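Local coordinates for protein exopolyphosphatase (Cytophaga hutchinsonii, PDB 3MDQ) that probably releases terminal phosphate from inorganic polyphosphate, as an exopolyphosphatase of the Ppx/GppA family within the actin-like ATPase clan, at residues D215-M220 with V275-I280. Sequence-based numbering, arbitrary orientation. Where two conformers were deposited one is given.
Sequences DTLAEM and VAICLI
L217 of one helix meets I277 and I280 of another chiefly through terminal methyl groups, a worked example of a buried contact between two helices that touch by side-chain ends while their backbones stay well apart. The tighter part is where L217 and I277 pass at a slant: in the modelled conformer of I277, one of two, its CD1 comes 3.5 Å from L217 CD2, a closeness that is tentative because chi1 of I277 (-127°) is not staggered. More loosely, L217 CD1 faces I280 CD1 tip to tip at 3.8 Å, and lies a little farther from I277 CD1. With CG opposite the carbonyl carbon (chi1 -62°) and chi2 extended, L217 points its fork at the other helix, I277 and I280 lying one helical turn apart. The nearest CA atoms, those of L217 and I277, are 9.3 Å apart. The solvent side is the far face of helix 212-225, where D215 and E219 are partly exposed. T216 OG1 is hydrogen-bonded to R269 NH1, and I280 also touches F214, so the two helices are joined beyond the methyl contact. Around this packing of the actin-like fold, F244 of helix 241-253 touches both isoleucines, L251 adds to I277, and I280 also rests on M136 and I138 of strand 133-138, part of the six-stranded mixed sheet.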
loop_
_atom_site.group_PDB
_atom_site.type_symbol
_atom_site.label_atom_id
_atom_site.label_comp_id
_atom_site.label_asym_id
_atom_site.label_seq_id
_atom_site.Cartn_x
_atom_site.Cartn_y
_atom_site.Cartn_z
ATOM N N ASP A 215 3.207 -2.928 7.408
ATOM C CA ASP A 215 4.038 -4.128 7.548
ATOM C C ASP A 215 5.266 -3.793 8.370
ATOM O O ASP A 215 5.651 -4.545 9.270
ATOM C CB ASP A 215 4.503 -4.678 6.190
ATOM C CG ASP A 215 3.387 -5.228 5.340
ATOM O OD1 ASP A 215 2.308 -5.531 5.853
ATOM O OD2 ASP A 215 3.624 -5.398 4.098
ATOM N N THR A 216 5.873 -2.627 8.087
ATOM C CA THR A 216 7.055 -2.208 8.856
ATOM C C THR A 216 6.738 -1.956 10.337
ATOM O O THR A 216 7.523 -2.334 11.230
ATOM C CB THR A 216 7.765 -1.007 8.191
ATOM O OG1 THR A 216 8.405 -1.476 6.993
ATOM C CG2 THR A 216 8.839 -0.388 9.106
ATOM N N LEU A 217 5.583 -1.353 10.635
ATOM C CA LEU A 217 5.196 -1.127 12.017
ATOM C C LEU A 217 5.052 -2.468 12.741
ATOM O O LEU A 217 5.516 -2.620 13.874
ATOM C CB LEU A 217 3.908 -0.308 12.152
ATOM C CG LEU A 217 3.990 1.121 11.570
ATOM C CD1 LEU A 217 2.604 1.772 11.612
ATOM C CD2 LEU A 217 5.072 1.923 12.353
ATOM N N ALA A 218 4.403 -3.426 12.089
ATOM C CA ALA A 218 4.279 -4.743 12.664
ATOM C C ALA A 218 5.651 -5.368 12.927
ATOM O O ALA A 218 5.901 -5.901 14.015
ATOM C CB ALA A 218 3.427 -5.645 11.780
ATOM N N GLU A 219 6.537 -5.314 11.937
ATOM C CA GLU A 219 7.847 -5.922 12.083
ATOM C C GLU A 219 8.649 -5.262 13.205
ATOM O O GLU A 219 9.300 -5.950 13.968
ATOM C CB GLU A 219 8.620 -5.898 10.757
ATOM C CG GLU A 219 8.074 -6.887 9.720
ATOM C CD GLU A 219 8.752 -6.788 8.349
ATOM O OE1 GLU A 219 9.532 -5.852 8.110
ATOM O OE2 GLU A 219 8.489 -7.660 7.500
HETATM N N MSE A 220 8.553 -3.935 13.330
HETATM C CA MSE A 220 9.226 -3.207 14.421
HETATM C C MSE A 220 8.686 -3.651 15.760
HETATM O O MSE A 220 9.433 -3.807 16.701
HETATM C CB MSE A 220 9.053 -1.693 14.270
HETATM C CG MSE A 220 9.840 -1.098 13.159
HETATM SE SE MSE A 220 9.521 0.749 12.793
HETATM C CE MSE A 220 10.473 1.472 14.319
ATOM N N VAL A 275 5.566 11.068 7.845
ATOM C CA VAL A 275 4.288 11.622 7.426
ATOM C C VAL A 275 3.188 10.574 7.388
ATOM O O VAL A 275 2.033 10.854 7.705
ATOM C CB VAL A 275 4.397 12.426 6.087
ATOM C CG1 VAL A 275 5.308 13.659 6.294
ATOM C CG2 VAL A 275 4.901 11.585 4.921
ATOM N N ALA A 276 3.549 9.332 7.048
ATOM C CA ALA A 276 2.604 8.251 7.085
ATOM C C ALA A 276 2.079 8.013 8.495
ATOM O O ALA A 276 0.857 7.846 8.683
ATOM C CB ALA A 276 3.242 6.972 6.474
ATOM N N ILE A 277 2.978 7.963 9.489
ATOM C CA ILE A 277 2.525 7.751 10.882
ATOM C C ILE A 277 1.677 8.923 11.382
ATOM O O ILE A 277 0.755 8.720 12.173
ATOM C CB ILE A 277 3.667 7.347 11.896
ATOM C CG1 ILE A 277 3.249 6.054 12.652
ATOM C CG2 ILE A 277 3.810 8.391 12.976
ATOM C CD1 ILE A 277 4.312 5.239 13.189
ATOM N N CYS A 278 1.955 10.148 10.929
ATOM C CA CYS A 278 1.110 11.296 11.258
ATOM C C CYS A 278 -0.289 11.099 10.687
ATOM O O CYS A 278 -1.260 11.435 11.331
ATOM C CB CYS A 278 1.700 12.594 10.708
ATOM S SG CYS A 278 3.150 13.104 11.661
ATOM N N LEU A 279 -0.388 10.606 9.464
ATOM C CA LEU A 279 -1.714 10.320 8.857
ATOM C C LEU A 279 -2.455 9.251 9.634
ATOM O O LEU A 279 -3.652 9.375 9.875
ATOM C CB LEU A 279 -1.571 9.907 7.385
ATOM C CG LEU A 279 -2.846 9.574 6.636
ATOM C CD1 LEU A 279 -3.817 10.762 6.708
ATOM C CD2 LEU A 279 -2.533 9.178 5.193
ATOM N N ILE A 280 -1.760 8.207 10.049
ATOM C CA ILE A 280 -2.401 7.139 10.830
ATOM C C ILE A 280 -2.936 7.702 12.160
ATOM O O ILE A 280 -4.090 7.420 12.541
ATOM C CB ILE A 280 -1.436 5.953 11.105
ATOM C CG1 ILE A 280 -0.976 5.310 9.804
ATOM C CG2 ILE A 280 -2.160 4.877 11.972
ATOM C CD1 ILE A 280 0.244 4.323 9.986
#